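Side-chain contact in putative cytosine/guanine deaminase (Unidentified, PDB 2PAJ), which catalyses the zinc-dependent hydrolytic deamination of 2-amino-4-hydroxypteridines such as isoxanthopterin, releasing ammonium and a 2,4-dihydroxypteridine: residues Ala19-Gly24 / Asp429-Pro434. Residues are numbered along the deposited sequence; the frame is centred on the assembly and turned at random.
Sequences AIMTGG and DPAIGP
Ala19 and Ala431 meet methyl to methyl where the N-terminal part of an amidohydrolase chain packs against a segment more than 400 residues later, in the small beta-rich domain that these enzymes carry beside their zinc-bearing TIM barrel. Ala19 lies in the short strand 19-20, which runs parallel to strand 67-73, and its CB points straight at the turn formed by 429-434; Ala19 CB is 3.4 Å from Ala431 CB, and Ala19 CA is 5.6 Å from Ala431 CA. Ile20, next along the extended chain, turns its side chain to the other face and packs on Val34. Met21 returns to the side of Ala19, and its sulfur lies alongside the methyl of Ala431, with SD 4.3 Å from Ala431 CB. CG lies on the opposite side of the CA-CB bond from the backbone carbonyl (chi1 -57°), and a further bend about CB-CG (chi2 -48°) curls the thioether toward the alanine, while the same side chain also touches Tyr69 and Ile387. A single methyl therefore receives both side chains from the strand and the residues just after it, and no hydrogen bond joins the two segments, so the buried contact is wholly apolar. Beyond Met21 the chain leads away from Ala431 through Thr22 and Gly23.

Ala431 is presented by a helical turn leading into helix 433-436, with Ile432 N bonded to Asp429 O at 2.9 Å. Arg33 makes a salt bridge with Asp429 OD1 and also touches Ala19, Met21 and Ala431. The carboxylate of Asp429 folds back over its own turn, where OD1 accepts a weak hydrogen bond from Ala431 N at 3.5 Å.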
ATOM      1  N   ALA A  19     -13.359  10.493  18.194  1.00 47.76           N
ATOM      2  CA  ALA A  19     -13.143   9.050  18.221  1.00 48.33           C
ATOM      3  C   ALA A  19     -11.712   8.691  17.821  1.00 49.28           C
ATOM      4  O   ALA A  19     -11.082   9.395  17.024  1.00 48.80           O
ATOM      5  CB  ALA A  19     -14.127   8.363  17.294  1.00 46.60           C
ATOM      6  N   ILE A  20     -11.212   7.587  18.375  1.00 49.11           N
ATOM      7  CA  ILE A  20      -9.859   7.114  18.094  1.00 48.34           C
ATOM      8  C   ILE A  20      -9.789   5.607  17.837  1.00 48.09           C
ATOM      9  O   ILE A  20      -9.866   4.810  18.768  1.00 47.78           O
ATOM     10  CB  ILE A  20      -8.900   7.413  19.271  1.00 49.61           C
ATOM     11  CG1 ILE A  20      -8.946   8.899  19.644  1.00 51.17           C
ATOM     12  CG2 ILE A  20      -7.484   7.037  18.879  1.00 49.23           C
ATOM     13  CD1 ILE A  20      -8.095   9.273  20.855  1.00 48.17           C
ATOM     14  N   MET A  21      -9.640   5.215  16.578  1.00 48.38           N
ATOM     15  CA  MET A  21      -9.519   3.795  16.252  1.00 48.62           C
ATOM     16  C   MET A  21      -8.024   3.423  16.277  1.00 49.73           C
ATOM     17  O   MET A  21      -7.194   4.083  15.660  1.00 48.27           O
ATOM     18  CB  MET A  21     -10.138   3.506  14.883  1.00 47.73           C
ATOM     19  CG  MET A  21     -11.615   3.910  14.749  1.00 47.57           C
ATOM     20  SD  MET A  21     -12.732   3.387  16.085  1.00 44.07           S
ATOM     21  CE  MET A  21     -12.967   1.679  15.718  1.00 44.74           C
ATOM     22  N   THR A  22      -7.694   2.363  17.005  1.00 51.68           N
ATOM     23  CA  THR A  22      -6.316   1.929  17.175  1.00 53.32           C
ATOM     24  C   THR A  22      -5.721   1.048  16.100  1.00 53.28           C
ATOM     25  O   THR A  22      -4.500   0.950  15.981  1.00 54.09           O
ATOM     26  CB  THR A  22      -6.152   1.158  18.473  1.00 55.51           C
ATOM     27  OG1 THR A  22      -6.908   1.797  19.503  1.00 57.73           O
ATOM     28  CG2 THR A  22      -4.674   1.134  18.883  1.00 59.96           C
ATOM     29  N   GLY A  23      -6.571   0.401  15.324  1.00 52.45           N
ATOM     30  CA  GLY A  23      -6.065  -0.494  14.311  1.00 51.39           C
ATOM     31  C   GLY A  23      -5.607  -1.759  15.013  1.00 51.19           C
ATOM     32  O   GLY A  23      -4.721  -2.458  14.537  1.00 51.07           O
ATOM     33  N   GLY A  24      -6.221  -2.037  16.160  1.00 51.61           N
ATOM     34  CA  GLY A  24      -5.888  -3.215  16.928  1.00 52.98           C
ATOM     35  C   GLY A  24      -6.821  -4.359  16.595  1.00 55.16           C
ATOM     36  O   GLY A  24      -7.899  -4.147  16.053  1.00 53.91           O
ATOM     37  N   ASP A 429     -22.512   6.713  15.243  1.00 51.51           N
ATOM     38  CA  ASP A 429     -21.126   6.400  15.553  1.00 50.65           C
ATOM     39  C   ASP A 429     -20.317   7.031  14.435  1.00 49.39           C
ATOM     40  O   ASP A 429     -19.937   6.355  13.483  1.00 47.36           O
ATOM     41  CB  ASP A 429     -20.910   4.890  15.541  1.00 53.57           C
ATOM     42  CG  ASP A 429     -19.651   4.474  16.272  1.00 55.62           C
ATOM     43  OD1 ASP A 429     -18.692   5.277  16.343  1.00 57.46           O
ATOM     44  OD2 ASP A 429     -19.624   3.336  16.775  1.00 55.77           O
ATOM     45  N   PRO A 430     -20.049   8.343  14.534  1.00 49.14           N
ATOM     46  CA  PRO A 430     -19.286   9.069  13.515  1.00 48.47           C
ATOM     47  C   PRO A 430     -17.909   8.482  13.225  1.00 47.43           C
ATOM     48  O   PRO A 430     -17.284   8.817  12.231  1.00 45.87           O
ATOM     49  CB  PRO A 430     -19.223  10.485  14.084  1.00 46.10           C
ATOM     50  CG  PRO A 430     -19.222  10.259  15.530  1.00 46.24           C
ATOM     51  CD  PRO A 430     -20.271   9.194  15.713  1.00 48.09           C
ATOM     52  N   ALA A 431     -17.444   7.600  14.098  1.00 48.63           N
ATOM     53  CA  ALA A 431     -16.147   6.979  13.919  1.00 50.70           C
ATOM     54  C   ALA A 431     -16.172   6.034  12.720  1.00 52.09           C
ATOM     55  O   ALA A 431     -15.164   5.821  12.039  1.00 53.76           O
ATOM     56  CB  ALA A 431     -15.787   6.221  15.162  1.00 49.52           C
ATOM     57  N   ILE A 432     -17.350   5.491  12.464  1.00 52.51           N
ATOM     58  CA  ILE A 432     -17.577   4.540  11.393  1.00 51.51           C
ATOM     59  C   ILE A 432     -17.588   5.133   9.976  1.00 51.85           C
ATOM     60  O   ILE A 432     -17.375   4.416   8.999  1.00 50.46           O
ATOM     61  CB  ILE A 432     -18.892   3.779  11.720  1.00 51.52           C
ATOM     62  CG1 ILE A 432     -18.532   2.398  12.237  1.00 52.63           C
ATOM     63  CG2 ILE A 432     -19.848   3.756  10.546  1.00 47.66           C
ATOM     64  CD1 ILE A 432     -19.640   1.716  13.011  1.00 60.02           C
ATOM     65  N   GLY A 433     -17.790   6.447   9.890  1.00 51.79           N
ATOM     66  CA  GLY A 433     -17.879   7.154   8.617  1.00 51.41           C
ATOM     67  C   GLY A 433     -16.843   6.979   7.519  1.00 50.47           C
ATOM     68  O   GLY A 433     -17.204   6.757   6.359  1.00 49.98           O
ATOM     69  N   PRO A 434     -15.548   7.105   7.834  1.00 49.68           N
ATOM     70  CA  PRO A 434     -14.485   6.953   6.836  1.00 48.18           C
ATOM     71  C   PRO A 434     -14.534   5.650   6.037  1.00 47.31           C
ATOM     72  O   PRO A 434     -14.091   5.601   4.894  1.00 49.28           O
ATOM     73  CB  PRO A 434     -13.216   7.064   7.675  1.00 47.91           C
ATOM     74  CG  PRO A 434     -13.616   8.015   8.745  1.00 47.71           C
ATOM     75  CD  PRO A 434     -14.992   7.531   9.131  1.00 49.23           C
TER